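Local coordinates for protein esterase (Uncultured bacterium, PDB 5EGN) that hydrolyses carboxylic esters and degrades N-acyl homoserine lactones, the signal molecules of bacterial quorum sensing, at residues F24-S29 and I51-H56. The protein carries 2 engineered substitutions. Numbering follows the deposited sequence.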
ATOM      1  N   PHE A  24      -1.385  -7.438 -11.079  1.00 22.50           N
ATOM      2  CA  PHE A  24      -0.207  -7.378 -10.226  1.00 22.26           C
ATOM      3  C   PHE A  24      -0.187  -8.515  -9.201  1.00 22.22           C
ATOM      4  O   PHE A  24      -1.131  -8.698  -8.393  1.00 22.60           O
ATOM      5  CB  PHE A  24      -0.119  -6.025  -9.513  1.00 21.83           C
ATOM      6  CG  PHE A  24       0.028  -4.851 -10.444  1.00 21.73           C
ATOM      7  CD1 PHE A  24      -1.085  -4.139 -10.860  1.00 21.68           C
ATOM      8  CD2 PHE A  24       1.278  -4.457 -10.900  1.00 21.58           C
ATOM      9  CE1 PHE A  24      -0.956  -3.056 -11.709  1.00 22.21           C
ATOM     10  CE2 PHE A  24       1.413  -3.374 -11.749  1.00 22.02           C
ATOM     11  CZ  PHE A  24       0.294  -2.674 -12.154  1.00 22.39           C
ATOM     12  N   LEU A  25       0.909  -9.268  -9.270  1.00 22.70           N
ATOM     13  CA  LEU A  25       1.162 -10.441  -8.450  1.00 23.51           C
ATOM     14  C   LEU A  25       2.365 -10.188  -7.556  1.00 23.38           C
ATOM     15  O   LEU A  25       3.500 -10.147  -8.033  1.00 23.72           O
ATOM     16  CB  LEU A  25       1.412 -11.659  -9.338  1.00 25.66           C
ATOM     17  CG  LEU A  25       0.328 -11.941 -10.373  1.00 23.94           C
ATOM     18  CD1 LEU A  25       0.688 -13.125 -11.259  1.00 26.13           C
ATOM     19  CD2 LEU A  25      -0.977 -12.181  -9.648  1.00 23.71           C
ATOM     20  N   HIS A  26       2.113 -10.028  -6.261  1.00 23.50           N
ATOM     21  CA  HIS A  26       3.146  -9.645  -5.299  1.00 23.58           C
ATOM     22  C   HIS A  26       4.172 -10.754  -5.047  1.00 23.88           C
ATOM     23  O   HIS A  26       3.883 -11.926  -5.276  1.00 24.35           O
ATOM     24  CB  HIS A  26       2.490  -9.236  -3.978  1.00 23.71           C
ATOM     25  CG  HIS A  26       1.902 -10.382  -3.217  1.00 23.26           C
ATOM     26  ND1 HIS A  26       2.656 -11.209  -2.413  1.00 22.76           N
ATOM     27  CD2 HIS A  26       0.631 -10.841  -3.141  1.00 23.67           C
ATOM     28  CE1 HIS A  26       1.876 -12.129  -1.875  1.00 23.97           C
ATOM     29  NE2 HIS A  26       0.642 -11.928  -2.300  1.00 23.98           N
ATOM     30  N   PRO A  27       5.373 -10.384  -4.562  1.00 24.14           N
ATOM     31  CA  PRO A  27       6.391 -11.384  -4.215  1.00 24.87           C
ATOM     32  C   PRO A  27       6.042 -12.188  -2.965  1.00 24.78           C
ATOM     33  O   PRO A  27       5.074 -11.879  -2.270  1.00 25.01           O
ATOM     34  CB  PRO A  27       7.646 -10.539  -3.979  1.00 24.81           C
ATOM     35  CG  PRO A  27       7.127  -9.215  -3.575  1.00 24.29           C
ATOM     36  CD  PRO A  27       5.888  -9.013  -4.401  1.00 24.10           C
ATOM     37  N   PHE A  28       6.846 -13.210  -2.691  1.00 25.29           N
ATOM     38  CA  PHE A  28       6.618 -14.120  -1.575  1.00 26.76           C
ATOM     39  C   PHE A  28       6.718 -13.402  -0.227  1.00 26.02           C
ATOM     40  O   PHE A  28       7.535 -12.497  -0.060  1.00 26.05           O
ATOM     41  CB  PHE A  28       7.619 -15.279  -1.648  1.00 27.16           C
ATOM     42  CG  PHE A  28       7.240 -16.471  -0.818  1.00 27.71           C
ATOM     43  CD1 PHE A  28       5.978 -17.034  -0.916  1.00 28.72           C
ATOM     44  CD2 PHE A  28       8.160 -17.048   0.041  1.00 28.55           C
ATOM     45  CE1 PHE A  28       5.638 -18.139  -0.154  1.00 28.82           C
ATOM     46  CE2 PHE A  28       7.827 -18.152   0.802  1.00 29.33           C
ATOM     47  CZ  PHE A  28       6.562 -18.697   0.704  1.00 29.54           C
ATOM     48  N   SER A  29       5.854 -13.808   0.707  1.00 27.07           N
ATOM     49  CA  SER A  29       5.797 -13.294   2.083  1.00 28.02           C
ATOM     50  C   SER A  29       5.228 -11.877   2.194  1.00 26.47           C
ATOM     51  O   SER A  29       5.041 -11.370   3.300  1.00 25.22           O
ATOM     52  CB  SER A  29       7.181 -13.329   2.741  1.00 29.67           C
ATOM     53  OG  SER A  29       7.929 -12.176   2.401  1.00 28.83           O
ATOM     54  N   ILE A  51      -3.539  -8.689  -6.583  1.00 22.67           N
ATOM     55  CA  ILE A  51      -4.000  -9.864  -5.838  1.00 22.66           C
ATOM     56  C   ILE A  51      -3.125 -10.265  -4.647  1.00 23.34           C
ATOM     57  O   ILE A  51      -1.893 -10.231  -4.716  1.00 23.01           O
ATOM     58  CB  ILE A  51      -4.137 -11.090  -6.780  1.00 23.69           C
ATOM     59  CG1 ILE A  51      -5.192 -10.815  -7.847  1.00 23.56           C
ATOM     60  CG2 ILE A  51      -4.531 -12.341  -6.010  1.00 24.17           C
ATOM     61  CD1 ILE A  51      -5.346 -11.927  -8.859  1.00 24.36           C
ATOM     62  N   ASP A  52      -3.790 -10.625  -3.550  1.00 24.03           N
ATOM     63  CA  ASP A  52      -3.159 -11.310  -2.431  1.00 24.47           C
ATOM     64  C   ASP A  52      -3.161 -12.816  -2.677  1.00 24.78           C
ATOM     65  O   ASP A  52      -4.224 -13.432  -2.764  1.00 26.51           O
ATOM     66  CB  ASP A  52      -3.888 -10.992  -1.125  1.00 25.24           C
ATOM     67  CG  ASP A  52      -3.499  -9.649  -0.549  1.00 24.80           C
ATOM     68  OD1 ASP A  52      -2.956  -8.807  -1.296  1.00 24.05           O
ATOM     69  OD2 ASP A  52      -3.738  -9.437   0.658  1.00 25.18           O
ATOM     70  N   HIS A  53      -1.976 -13.405  -2.799  1.00 25.54           N
ATOM     71  CA  HIS A  53      -1.858 -14.851  -2.955  1.00 26.56           C
ATOM     72  C   HIS A  53      -2.426 -15.551  -1.729  1.00 27.86           C
ATOM     73  O   HIS A  53      -2.530 -14.950  -0.659  1.00 31.95           O
ATOM     74  CB  HIS A  53      -0.399 -15.262  -3.158  1.00 26.50           C
ATOM     75  CG  HIS A  53       0.290 -14.532  -4.268  1.00 25.29           C
ATOM     76  ND1 HIS A  53      -0.378 -14.056  -5.375  1.00 24.62           N
ATOM     77  CD2 HIS A  53       1.590 -14.195  -4.440  1.00 24.20           C
ATOM     78  CE1 HIS A  53       0.482 -13.458  -6.182  1.00 24.17           C
ATOM     79  NE2 HIS A  53       1.682 -13.529  -5.636  1.00 23.94           N
ATOM     80  N   ARG A  54      -2.794 -16.819  -1.880  1.00 27.74           N
ATOM     81  CA  ARG A  54      -3.245 -17.599  -0.738  1.00 28.94           C
ATOM     82  C   ARG A  54      -2.093 -17.749   0.248  1.00 29.00           C
ATOM     83  O   ARG A  54      -0.945 -17.942  -0.151  1.00 28.34           O
ATOM     84  CB  ARG A  54      -3.771 -18.969  -1.175  1.00 29.73           C
ATOM     85  CG  ARG A  54      -2.769 -19.829  -1.926  1.00 29.77           C
ATOM     86  CD  ARG A  54      -3.299 -21.239  -2.117  1.00 30.60           C
ATOM     87  NE  ARG A  54      -4.583 -21.245  -2.811  1.00 30.73           N
ATOM     88  CZ  ARG A  54      -5.322 -22.332  -3.010  1.00 30.79           C
ATOM     89  NH1 ARG A  54      -4.907 -23.511  -2.567  1.00 31.46           N
ATOM     90  NH2 ARG A  54      -6.478 -22.241  -3.653  1.00 32.14           N
ATOM     91  N   GLY A  55      -2.399 -17.636   1.534  1.00 29.06           N
ATOM     92  CA  GLY A  55      -1.374 -17.691   2.557  1.00 29.01           C
ATOM     93  C   GLY A  55      -0.729 -16.341   2.804  1.00 28.60           C
ATOM     94  O   GLY A  55       0.178 -16.219   3.626  1.00 28.25           O
ATOM     95  N   HIS A  56      -1.200 -15.323   2.090  1.00 27.81           N
ATOM     96  CA  HIS A  56      -0.637 -13.983   2.204  1.00 27.11           C
ATOM     97  C   HIS A  56      -1.703 -12.932   2.480  1.00 26.85           C
ATOM     98  O   HIS A  56      -2.815 -13.008   1.959  1.00 26.49           O
ATOM     99  CB  HIS A  56       0.123 -13.608   0.930  1.00 27.18           C
ATOM    100  CG  HIS A  56       1.296 -14.490   0.641  1.00 27.42           C
ATOM    101  ND1 HIS A  56       1.164 -15.744   0.084  1.00 27.79           N
ATOM    102  CD2 HIS A  56       2.623 -14.299   0.831  1.00 27.58           C
ATOM    103  CE1 HIS A  56       2.360 -16.288  -0.057  1.00 28.35           C
ATOM    104  NE2 HIS A  56       3.262 -15.432   0.388  1.00 27.71           N
TER
HETATM  105  O   HOH W   1      -0.419  -8.628  -5.968  1.00 22.43           O
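His26 lays its imidazole across the 51-56 loop, and almost every ring atom finds something there. From CB, with CG set between the backbone N and the carbonyl carbon (chi1 71°), the ring swings off the end of strand 21-25 toward the 51-56 loop of the same chain. His26 CG is 4.0 Å from His53 CD2, part of an offset stack whose centroids are 3.8 Å apart and whose planes tilt by 24°; the stack is tighter toward the tip, where His53 CD2 lies over the rim of the His26 ring. ND1 turns back to its own segment and donates to Pro27 O, with Thr30 OG1 as a further partner. On the other flank, His26 CD2 lies edge-on to Ile51 O, 3.0 Å away. At the tip, His26 NE2 accepts the backbone N-H of His53 in a nearly straight bond (3.0 Å, 166°), while His26 CE1 comes 3.5 Å from His56 CG, bringing the ring's edge toward the face of His56.

This is the alpha/beta-hydrolase fold, seen where two adjacent parallel strands, 21-25 and 47-51, run out into loops. In this family the first of these loops commonly lends a backbone N-H to the oxyanion hole, a role that 26-29 may share here. Leu25, on the strand just before it, touches the probable nucleophile elbow around Ser93.

His53 returns the grip: its NE2 donates to His26 O (2.7 Å), clearly bent but meeting a lone pair in the carbonyl plane, and its CE1 packs on Leu25 CB. At the strand ends, Ile51 N donates to Phe24 O, and a water bridges Phe24 O and Ile51 O. Farther out, a type II turn from His53 to His56 presents the His56 ring, whose NE2 lies 3.4 Å from Phe28 CD1; Phe175 meets both rings.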